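Local coordinates for arginine decarboxylase, A207R protein (Paramecium bursaria Chlorella virus 1, PDB 2NVA) that decarboxylates L-arginine to agmatine with pyridoxal 5'-phosphate as cofactor, as a two-chain enzyme of the ornithine decarboxylase-like family, at residues 158-163 / 204-209; 275-280 / 316-321; 25-30 / 259-264; 182-187 / 227-232. One frame throughout, in Å; residues are numbered along the deposited sequence.

Contact 1: residues 158-163 / 204-209; sequences HLLEYA and VGHKPY
His206 turns its ring toward Leu160 through a first torsion of -62°, which sets CG beside its own backbone N. Val204 has CG1 anti to its backbone N, and both methyls then meet the helix that carries Leu160. The setting is the outer layer of the TIM barrel. Helix 156-165 packs here against the Schellman motif that ends helix 184-204. Gly205, with positive phi, is the C-prime residue of that motif. His206 N bonds to Ala201 O and Gly205 N to Ile202 O, and the chain then turns toward strand 210-212.

One hydrogen bond joins the segments, from His206 NE2 to Leu160 O, 2.9 Å long. It is nearly straight, 173° at the hydrogen. The oxygen lies in the plane of the imidazole, at the ring edge, while the donor is tilted 28° from the carbonyl plane. NE2 therefore carries a proton. The methyl of Ala163 approaches the same ring obliquely.

Val204 covers the next part of the helix. The side chains of Val204 and Glu161 cross at about a right angle, with Val204 CG2 3.8 Å from Glu161 CG. The carboxylate of Glu161 is instead paired with Arg157. On the inner side, Leu160, Ala163 and His206 all rest on Val170 of strand 170-174. The other methyl, Val204 CG1, sits 3.5 Å from Leu160 O, the oxygen that accepts the imidazole bond.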
# COMPACT_ATOMS: atom_id res chain seq x y z
N HIS A 158 20.12 24.54 20.29
CA HIS A 158 21.27 23.72 19.92
C HIS A 158 21.38 23.54 18.40
O HIS A 158 22.46 23.71 17.83
CB HIS A 158 21.19 22.33 20.59
CG HIS A 158 22.15 21.33 20.00
ND1 HIS A 158 23.50 21.35 20.27
CD2 HIS A 158 21.95 20.31 19.13
CE1 HIS A 158 24.09 20.38 19.60
NE2 HIS A 158 23.17 19.73 18.90
N LEU A 159 20.27 23.19 17.76
CA LEU A 159 20.26 22.96 16.31
C LEU A 159 20.59 24.23 15.52
O LEU A 159 21.30 24.18 14.53
CB LEU A 159 18.91 22.41 15.87
CG LEU A 159 18.63 20.95 16.24
CD1 LEU A 159 17.21 20.60 15.84
CD2 LEU A 159 19.62 19.99 15.59
N LEU A 160 20.08 25.36 16.00
CA LEU A 160 20.34 26.65 15.37
C LEU A 160 21.80 27.05 15.53
O LEU A 160 22.38 27.63 14.61
CB LEU A 160 19.40 27.72 15.92
CG LEU A 160 17.91 27.53 15.58
CD1 LEU A 160 17.04 28.40 16.46
CD2 LEU A 160 17.63 27.81 14.11
N GLU A 161 22.37 26.74 16.69
CA GLU A 161 23.78 27.03 16.96
C GLU A 161 24.68 26.16 16.11
O GLU A 161 25.70 26.62 15.61
CB GLU A 161 24.09 26.84 18.44
CG GLU A 161 23.56 27.96 19.31
CD GLU A 161 23.74 27.71 20.80
OE1 GLU A 161 23.81 28.70 21.56
OE2 GLU A 161 23.79 26.52 21.23
N TYR A 162 24.29 24.90 15.95
CA TYR A 162 25.05 23.97 15.12
C TYR A 162 25.03 24.41 13.66
O TYR A 162 26.05 24.32 12.97
CB TYR A 162 24.51 22.55 15.29
CG TYR A 162 25.47 21.48 14.80
CD1 TYR A 162 26.67 21.23 15.46
CD2 TYR A 162 25.17 20.72 13.68
CE1 TYR A 162 27.55 20.25 15.01
CE2 TYR A 162 26.02 19.73 13.23
CZ TYR A 162 27.19 19.49 13.89
OH TYR A 162 28.04 18.52 13.43
N ALA A 163 23.88 24.87 13.19
CA ALA A 163 23.80 25.40 11.84
C ALA A 163 24.73 26.60 11.68
O ALA A 163 25.48 26.67 10.72
CB ALA A 163 22.36 25.76 11.50
N VAL A 204 20.76 33.61 17.97
CA VAL A 204 21.94 32.86 17.55
C VAL A 204 22.75 33.61 16.48
O VAL A 204 23.97 33.44 16.40
CB VAL A 204 21.51 31.42 17.10
CG1 VAL A 204 22.61 30.70 16.33
CG2 VAL A 204 21.08 30.60 18.31
N GLY A 205 22.08 34.46 15.70
CA GLY A 205 22.76 35.24 14.66
C GLY A 205 22.26 35.00 13.24
O GLY A 205 22.82 35.51 12.28
N HIS A 206 21.20 34.19 13.10
CA HIS A 206 20.54 33.99 11.82
C HIS A 206 19.65 35.18 11.53
O HIS A 206 19.31 35.94 12.44
CB HIS A 206 19.71 32.69 11.83
CG HIS A 206 20.55 31.47 12.03
ND1 HIS A 206 21.38 30.97 11.06
CD2 HIS A 206 20.70 30.65 13.11
CE1 HIS A 206 22.00 29.90 11.51
NE2 HIS A 206 21.61 29.69 12.75
N LYS A 207 19.27 35.32 10.27
CA LYS A 207 18.38 36.39 9.80
C LYS A 207 17.18 35.76 9.10
O LYS A 207 17.03 35.88 7.89
CB LYS A 207 19.14 37.36 8.89
CG LYS A 207 20.26 38.09 9.64
CD LYS A 207 21.00 39.14 8.79
CE LYS A 207 22.12 38.52 7.96
NZ LYS A 207 23.17 39.59 7.57
N PRO A 208 16.32 35.07 9.88
CA PRO A 208 15.22 34.33 9.25
C PRO A 208 14.12 35.28 8.76
O PRO A 208 13.95 36.39 9.29
CB PRO A 208 14.69 33.46 10.40
CG PRO A 208 15.00 34.23 11.63
CD PRO A 208 16.31 34.93 11.35
N TYR A 209 13.38 34.83 7.75
CA TYR A 209 12.30 35.63 7.17
C TYR A 209 11.12 34.79 6.68
O TYR A 209 10.16 35.35 6.17
CB TYR A 209 12.82 36.53 6.03
CG TYR A 209 13.58 35.79 4.94
CD1 TYR A 209 12.95 35.39 3.76
CD2 TYR A 209 14.94 35.49 5.09
CE1 TYR A 209 13.66 34.71 2.76
CE2 TYR A 209 15.64 34.83 4.11
CZ TYR A 209 15.01 34.44 2.96
OH TYR A 209 15.74 33.77 1.99

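Contact 2: residues 275-280 / 316-321; sequences DGLYEY and PSVLYG
The Tyr320 ring meets Val318 and Glu279 in this parallel strand pair of the beta domain. Val318 CG1 lies over one face, 3.6 Å above the plane and toward the rim. At the edge is Glu279 CB, 3.9 Å from Tyr320 CE2. The Glu279 and Tyr320 side chains run side by side, with carboxylate and ring planes 75° apart. One water joins them, donating to Glu279 OE2 and bonding to Tyr320 OH. Glu279 OE1 forms a salt bridge with Arg272 of strand 262-274.

On the face that carries Tyr278 and Tyr280, Ser317 CB and OG lie at the edge of the Tyr280 ring. A second water links Tyr280 OH with Ser317 OG. Tyr280 OH also bonds to Leu339 N, and Ser317 OG to Val315 O. Leu319 CD2 comes obliquely to Tyr280 CD2 at 4.0 Å.

Leu277 CD2 packs across the strands against Val318 CG2 at 3.8 Å. Leu277 CG is anti to the backbone N (chi1 -170°), which carries both methyls toward the neighbouring strand.

Four backbone bonds hold the register, from Tyr278 N to Pro316 O through Tyr320 N to Tyr280 O. Tyr320 also packs on Asn147 of the second subunit. Between the bonded positions, Ser317 CA makes a C-H...O contact of 3.1 Å with Tyr278 O.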
# COMPACT_ATOMS: atom_id res chain seq x y z
N ASP A 275 -28.74 -13.96 3.70
CA ASP A 275 -29.58 -13.59 4.84
C ASP A 275 -29.80 -12.08 4.92
O ASP A 275 -29.59 -11.46 5.98
CB ASP A 275 -28.99 -14.14 6.15
CG ASP A 275 -28.93 -15.67 6.18
OD1 ASP A 275 -29.88 -16.32 5.69
OD2 ASP A 275 -27.92 -16.21 6.70
N GLY A 276 -30.16 -11.48 3.79
CA GLY A 276 -30.55 -10.07 3.75
C GLY A 276 -29.40 -9.08 3.68
O GLY A 276 -29.63 -7.87 3.65
N LEU A 277 -28.17 -9.60 3.66
CA LEU A 277 -26.99 -8.74 3.54
C LEU A 277 -26.46 -8.81 2.11
O LEU A 277 -26.26 -9.91 1.57
CB LEU A 277 -25.89 -9.17 4.53
CG LEU A 277 -24.69 -8.23 4.68
CD1 LEU A 277 -25.10 -6.87 5.26
CD2 LEU A 277 -23.59 -8.87 5.53
N TYR A 278 -26.24 -7.65 1.50
CA TYR A 278 -25.84 -7.56 0.10
C TYR A 278 -24.37 -7.23 -0.02
O TYR A 278 -23.96 -6.12 0.27
CB TYR A 278 -26.68 -6.51 -0.62
CG TYR A 278 -28.15 -6.90 -0.71
CD1 TYR A 278 -28.71 -7.26 -1.94
CD2 TYR A 278 -28.95 -6.94 0.43
CE1 TYR A 278 -30.05 -7.64 -2.03
CE2 TYR A 278 -30.30 -7.32 0.35
CZ TYR A 278 -30.84 -7.67 -0.88
OH TYR A 278 -32.17 -8.04 -0.97
N GLU A 279 -23.60 -8.22 -0.47
CA GLU A 279 -22.15 -8.08 -0.55
C GLU A 279 -21.71 -7.88 -2.00
O GLU A 279 -22.10 -8.65 -2.87
CB GLU A 279 -21.47 -9.31 0.05
CG GLU A 279 -21.85 -9.59 1.52
CD GLU A 279 -21.48 -10.98 2.01
OE1 GLU A 279 -21.45 -11.93 1.19
OE2 GLU A 279 -21.27 -11.14 3.23
N TYR A 280 -20.92 -6.84 -2.25
CA TYR A 280 -20.49 -6.51 -3.60
C TYR A 280 -18.98 -6.45 -3.69
O TYR A 280 -18.32 -6.02 -2.74
CB TYR A 280 -21.05 -5.16 -4.03
CG TYR A 280 -22.55 -5.08 -3.91
CD1 TYR A 280 -23.38 -5.72 -4.84
CD2 TYR A 280 -23.14 -4.36 -2.87
CE1 TYR A 280 -24.77 -5.64 -4.72
CE2 TYR A 280 -24.52 -4.28 -2.74
CZ TYR A 280 -25.33 -4.92 -3.68
OH TYR A 280 -26.70 -4.82 -3.55
N PRO A 316 -29.03 -3.31 3.29
CA PRO A 316 -27.72 -3.23 3.95
C PRO A 316 -26.63 -3.86 3.06
O PRO A 316 -26.77 -5.01 2.65
CB PRO A 316 -27.91 -4.00 5.26
CG PRO A 316 -29.18 -4.80 5.08
CD PRO A 316 -29.92 -4.31 3.90
N SER A 317 -25.59 -3.08 2.78
CA SER A 317 -24.59 -3.44 1.76
C SER A 317 -23.19 -3.48 2.35
O SER A 317 -22.89 -2.75 3.30
CB SER A 317 -24.64 -2.41 0.62
OG SER A 317 -25.97 -2.30 0.11
N VAL A 318 -22.35 -4.33 1.78
CA VAL A 318 -20.93 -4.38 2.14
C VAL A 318 -20.15 -4.20 0.84
O VAL A 318 -20.40 -4.91 -0.13
CB VAL A 318 -20.54 -5.72 2.81
CG1 VAL A 318 -19.13 -5.64 3.38
CG2 VAL A 318 -21.52 -6.07 3.92
N LEU A 319 -19.21 -3.25 0.83
CA LEU A 319 -18.43 -2.98 -0.38
C LEU A 319 -17.02 -3.53 -0.24
O LEU A 319 -16.20 -2.99 0.51
CB LEU A 319 -18.39 -1.48 -0.69
CG LEU A 319 -19.73 -0.74 -0.59
CD1 LEU A 319 -19.54 0.73 -0.94
CD2 LEU A 319 -20.84 -1.38 -1.47
N TYR A 320 -16.75 -4.63 -0.95
CA TYR A 320 -15.44 -5.30 -0.90
C TYR A 320 -14.52 -4.89 -2.03
O TYR A 320 -14.98 -4.66 -3.15
CB TYR A 320 -15.62 -6.81 -0.97
CG TYR A 320 -16.14 -7.42 0.30
CD1 TYR A 320 -15.36 -7.43 1.46
CD2 TYR A 320 -17.41 -8.00 0.34
CE1 TYR A 320 -15.82 -8.01 2.63
CE2 TYR A 320 -17.88 -8.59 1.52
CZ TYR A 320 -17.08 -8.58 2.66
OH TYR A 320 -17.50 -9.14 3.84
N GLY A 321 -13.22 -4.84 -1.75
CA GLY A 321 -12.22 -4.65 -2.79
C GLY A 321 -11.97 -5.96 -3.53
O GLY A 321 -12.33 -7.03 -3.04
O HOH W 1 -20.04 -9.28 4.87
O HOH W 2 -27.11 -2.36 -2.39

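Contact 3: residues 25-30 / 259-264; sequences KIVEDL and EHYSVL
Apolar contacts carry most of this junction, and Val27 against Tyr261 is the tightest of them. Val27 CG2 lies 3.5 Å from Tyr261 CD1 and approaches the ring obliquely. Val27 CG2 is also 3.8 Å from Tyr261 CB, so the methyl lies near the base of the ring. Tyr261 has CG anti to its backbone N (chi1 178°), which places CD1 against Val27 CG2. The side chains of Ile26 and His260 cross at about a right angle. Ile26 CG2 is 4.0 Å from His260 CB. Leu30, one turn further along the helix, brings CD1 to the edge of the imidazole, 4.3 Å from His260 CD2.

The contacts with backbone oxygen are of van der Waals kind. Both Ile26 CG2 and Ile26 CD1 sit 3.6 Å from His260 O, and both methyls rest against the oxygen from the same side.

The polar ends of the two rings are satisfied by other parts of the chain. His260 ND1 bonds to Ser349 OG and NE2 to Ala219 O. Both ring nitrogens are used, which fixes the rotation of the imidazole. Glu259 CG lies over one face of that ring, toward the rim and 3.9 Å above the plane. Tyr261 OH bonds to Asp52 OD1.

The contact lies where the TIM barrel passes into the beta domain. Helix 24-37 follows strand 18-22, and strand 262-274 pairs antiparallel with that strand. Val27 and Tyr261 both touch Leu55 of helix 53-61.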
# COMPACT_ATOMS: atom_id res chain seq x y z
N LYS A 25 -10.37 22.68 -13.63
CA LYS A 25 -11.12 23.91 -13.31
C LYS A 25 -11.50 23.97 -11.83
O LYS A 25 -11.52 25.06 -11.23
CB LYS A 25 -12.39 24.00 -14.16
CG LYS A 25 -12.11 23.88 -15.67
CD LYS A 25 -11.52 25.15 -16.26
CE LYS A 25 -10.89 24.89 -17.65
NZ LYS A 25 -9.63 24.05 -17.51
N ILE A 26 -11.80 22.82 -11.23
CA ILE A 26 -12.06 22.77 -9.80
C ILE A 26 -10.86 23.29 -9.02
O ILE A 26 -11.01 24.12 -8.11
CB ILE A 26 -12.50 21.35 -9.33
CG1 ILE A 26 -13.97 21.11 -9.71
CG2 ILE A 26 -12.30 21.19 -7.81
CD1 ILE A 26 -14.52 19.73 -9.27
N VAL A 27 -9.67 22.83 -9.39
CA VAL A 27 -8.44 23.22 -8.70
C VAL A 27 -8.12 24.70 -8.95
O VAL A 27 -7.73 25.39 -8.01
CB VAL A 27 -7.28 22.31 -9.11
CG1 VAL A 27 -5.92 22.83 -8.55
CG2 VAL A 27 -7.55 20.89 -8.62
N GLU A 28 -8.32 25.16 -10.18
CA GLU A 28 -8.17 26.60 -10.49
C GLU A 28 -9.04 27.48 -9.59
O GLU A 28 -8.55 28.48 -9.03
CB GLU A 28 -8.47 26.90 -11.96
CG GLU A 28 -7.45 26.25 -12.91
CD GLU A 28 -7.80 26.45 -14.38
OE1 GLU A 28 -6.84 26.51 -15.19
OE2 GLU A 28 -9.01 26.54 -14.71
N ASP A 29 -10.31 27.12 -9.44
CA ASP A 29 -11.22 27.84 -8.56
C ASP A 29 -10.75 27.81 -7.12
O ASP A 29 -10.84 28.81 -6.42
CB ASP A 29 -12.65 27.28 -8.67
CG ASP A 29 -13.27 27.55 -10.04
OD1 ASP A 29 -14.30 26.91 -10.34
OD2 ASP A 29 -12.75 28.41 -10.81
N LEU A 30 -10.22 26.66 -6.68
CA LEU A 30 -9.72 26.54 -5.32
C LEU A 30 -8.43 27.32 -5.09
O LEU A 30 -8.20 27.80 -3.98
CB LEU A 30 -9.52 25.06 -4.91
CG LEU A 30 -10.81 24.29 -4.59
CD1 LEU A 30 -10.57 22.80 -4.52
CD2 LEU A 30 -11.43 24.80 -3.28
N GLU A 259 -8.02 17.02 -2.94
CA GLU A 259 -9.21 16.22 -2.56
C GLU A 259 -10.31 16.23 -3.63
O GLU A 259 -10.75 15.18 -4.09
CB GLU A 259 -9.77 16.65 -1.21
CG GLU A 259 -11.03 15.86 -0.79
CD GLU A 259 -11.54 16.21 0.60
OE1 GLU A 259 -10.88 16.98 1.33
OE2 GLU A 259 -12.63 15.70 0.99
N HIS A 260 -10.74 17.43 -4.02
CA HIS A 260 -11.91 17.57 -4.89
C HIS A 260 -11.58 17.52 -6.37
O HIS A 260 -12.46 17.67 -7.22
CB HIS A 260 -12.64 18.89 -4.56
CG HIS A 260 -13.02 19.01 -3.11
ND1 HIS A 260 -13.87 18.11 -2.49
CD2 HIS A 260 -12.67 19.91 -2.17
CE1 HIS A 260 -14.02 18.46 -1.22
NE2 HIS A 260 -13.30 19.55 -1.01
N TYR A 261 -10.30 17.33 -6.67
CA TYR A 261 -9.84 17.30 -8.05
C TYR A 261 -10.48 16.17 -8.88
O TYR A 261 -10.74 16.34 -10.08
CB TYR A 261 -8.32 17.16 -8.07
CG TYR A 261 -7.68 17.05 -9.45
CD1 TYR A 261 -7.95 17.99 -10.46
CD2 TYR A 261 -6.74 16.04 -9.73
CE1 TYR A 261 -7.34 17.89 -11.71
CE2 TYR A 261 -6.13 15.94 -10.95
CZ TYR A 261 -6.42 16.87 -11.95
OH TYR A 261 -5.80 16.76 -13.18
N SER A 262 -10.70 15.03 -8.24
CA SER A 262 -11.11 13.81 -8.93
C SER A 262 -12.28 13.12 -8.24
O SER A 262 -12.47 13.26 -7.04
CB SER A 262 -9.94 12.82 -9.01
OG SER A 262 -8.82 13.40 -9.65
N VAL A 263 -13.05 12.37 -9.04
CA VAL A 263 -13.93 11.33 -8.50
C VAL A 263 -13.38 10.01 -9.02
O VAL A 263 -12.68 10.00 -10.03
CB VAL A 263 -15.43 11.52 -8.90
CG1 VAL A 263 -15.95 12.89 -8.41
CG2 VAL A 263 -15.63 11.38 -10.42
N LEU A 264 -13.68 8.90 -8.35
CA LEU A 264 -13.22 7.58 -8.80
C LEU A 264 -14.42 6.70 -9.11
O LEU A 264 -15.19 6.39 -8.23
CB LEU A 264 -12.31 6.92 -7.76
CG LEU A 264 -11.76 5.52 -8.09
CD1 LEU A 264 -11.10 5.44 -9.46
CD2 LEU A 264 -10.77 5.10 -6.98

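Contact 4: residues 182-187 / 227-232; sequences RNPEAY and STYMSD
The start of helix 184-204, just after the cofactor-binding Ser179 and Gly180 of the TIM barrel, packs here on the start of helix 229-241. Met230 carries the contact. Its chain is bent at chi2 and chi3 (-59° and -79°), which folds the thioether back across the first turn of the other helix. Met230 SD lies 3.7 Å from Pro184 CD, and the two side chains cross at about a right angle. The terminal methyl, Met230 CE, goes deeper and meets Tyr187 CE2 obliquely at 3.4 Å. Met230 CG also covers the centre of one face of the Tyr229 ring, 3.6 Å above it.

At the outer end Tyr229 meets Arg182. The guanidinium and phenol planes are nearly coplanar, 4° apart, and Tyr229 OH lies at the guanidinium edge. Tyr229 OH is 3.1 Å from Arg182 CD. Asp220 OD2 ties the pair together, with a salt bridge to Arg182 NE and a hydrogen bond to Tyr229 OH.

Tyr187 OH bonds to Gly215 O, next to the cofactor-binding Gly216, which is consistent with a second-shell position for Tyr187. It also touches Ile234 further along helix 229-241, while Thr228 and Ser231 rest on Leu37 of helix 24-37.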
# COMPACT_ATOMS: atom_id res chain seq x y z
N ARG A 182 -8.58 19.69 11.53
CA ARG A 182 -9.74 20.58 11.64
C ARG A 182 -9.72 21.26 13.02
O ARG A 182 -10.76 21.58 13.59
CB ARG A 182 -11.03 19.79 11.40
CG ARG A 182 -11.12 19.18 10.01
CD ARG A 182 -12.56 18.86 9.66
NE ARG A 182 -12.77 18.57 8.24
CZ ARG A 182 -12.65 17.37 7.69
NH1 ARG A 182 -12.31 16.31 8.43
NH2 ARG A 182 -12.89 17.20 6.40
N ASN A 183 -8.52 21.49 13.53
CA ASN A 183 -8.33 22.10 14.84
C ASN A 183 -7.62 23.45 14.68
O ASN A 183 -6.38 23.48 14.59
CB ASN A 183 -7.49 21.14 15.70
CG ASN A 183 -7.18 21.68 17.10
OD1 ASN A 183 -6.56 21.00 17.90
ND2 ASN A 183 -7.61 22.89 17.39
N PRO A 184 -8.38 24.57 14.65
CA PRO A 184 -7.72 25.86 14.43
C PRO A 184 -6.74 26.29 15.54
O PRO A 184 -5.75 26.96 15.26
CB PRO A 184 -8.90 26.84 14.33
CG PRO A 184 -9.99 26.18 15.13
CD PRO A 184 -9.84 24.72 14.81
N GLU A 185 -7.01 25.89 16.78
CA GLU A 185 -6.14 26.19 17.93
C GLU A 185 -4.75 25.56 17.79
O GLU A 185 -3.75 26.13 18.24
CB GLU A 185 -6.83 25.72 19.22
CG GLU A 185 -6.11 26.08 20.51
CD GLU A 185 -6.21 27.55 20.89
OE1 GLU A 185 -5.16 28.12 21.27
OE2 GLU A 185 -7.32 28.13 20.87
N ALA A 186 -4.69 24.39 17.15
CA ALA A 186 -3.42 23.75 16.88
C ALA A 186 -2.51 24.64 16.03
O ALA A 186 -1.31 24.72 16.30
CB ALA A 186 -3.63 22.39 16.21
N TYR A 187 -3.07 25.29 15.01
CA TYR A 187 -2.30 26.19 14.14
C TYR A 187 -1.89 27.46 14.88
O TYR A 187 -0.75 27.92 14.73
CB TYR A 187 -3.08 26.56 12.88
CG TYR A 187 -3.16 25.42 11.90
CD1 TYR A 187 -2.26 25.32 10.83
CD2 TYR A 187 -4.11 24.41 12.06
CE1 TYR A 187 -2.33 24.25 9.92
CE2 TYR A 187 -4.18 23.34 11.16
CZ TYR A 187 -3.29 23.27 10.10
OH TYR A 187 -3.37 22.21 9.22
N SER A 227 -15.63 26.86 3.89
CA SER A 227 -15.61 27.33 5.28
C SER A 227 -14.33 28.10 5.62
O SER A 227 -13.25 27.77 5.12
CB SER A 227 -15.77 26.14 6.25
OG SER A 227 -16.03 26.64 7.56
N THR A 228 -14.46 29.10 6.48
CA THR A 228 -13.29 29.91 6.85
C THR A 228 -12.86 29.76 8.30
O THR A 228 -12.06 30.57 8.79
CB THR A 228 -13.51 31.40 6.55
OG1 THR A 228 -14.50 31.93 7.45
CG2 THR A 228 -13.99 31.59 5.11
N TYR A 229 -13.34 28.71 8.97
CA TYR A 229 -12.97 28.49 10.38
C TYR A 229 -11.46 28.38 10.54
O TYR A 229 -10.89 29.02 11.44
CB TYR A 229 -13.73 27.33 11.08
CG TYR A 229 -13.38 25.91 10.65
CD1 TYR A 229 -13.54 25.50 9.33
CD2 TYR A 229 -12.96 24.94 11.59
CE1 TYR A 229 -13.25 24.19 8.93
CE2 TYR A 229 -12.68 23.61 11.20
CZ TYR A 229 -12.83 23.25 9.86
OH TYR A 229 -12.53 21.97 9.40
N MET A 230 -10.81 27.59 9.69
CA MET A 230 -9.37 27.39 9.80
C MET A 230 -8.61 28.67 9.42
O MET A 230 -7.78 29.16 10.19
CB MET A 230 -8.89 26.16 9.01
CG MET A 230 -9.54 24.83 9.46
SD MET A 230 -9.24 24.43 11.21
CE MET A 230 -7.57 23.79 11.10
N SER A 231 -8.94 29.22 8.25
CA SER A 231 -8.20 30.34 7.68
C SER A 231 -8.27 31.62 8.51
O SER A 231 -7.25 32.27 8.69
CB SER A 231 -8.63 30.59 6.23
OG SER A 231 -9.99 31.00 6.16
N ASP A 232 -9.45 31.97 9.01
CA ASP A 232 -9.61 33.16 9.87
C ASP A 232 -8.71 33.10 11.09
O ASP A 232 -8.06 34.08 11.46
CB ASP A 232 -11.06 33.29 10.36
CG ASP A 232 -12.02 33.62 9.26
OD1 ASP A 232 -11.56 34.22 8.25
OD2 ASP A 232 -13.24 33.29 9.40

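In the fold
Contacts 1 and 4 lie in the barrel, contact 3 at the junction of barrel and beta domain, and contact 2 in the beta domain. Contact 4 is nested within the loop closed by contact 3. Their nearest atoms are about 5 Å apart. Contact 4 is the closer to the ligand: the side chain of Tyr187 is about 7 Å from the bound agmatine adduct, that of His260 in contact 3 about 12 Å. Contact 1 is 30 Å from contact 4 between centres, and the two cross along the chain through helix 184-204. Contacts 2 and 3 reach the same sheet by adjacent strands, 277-282 and 262-274. Contacts 1 and 2 lie on opposite sides of the chain's centre, 58 Å apart between centres.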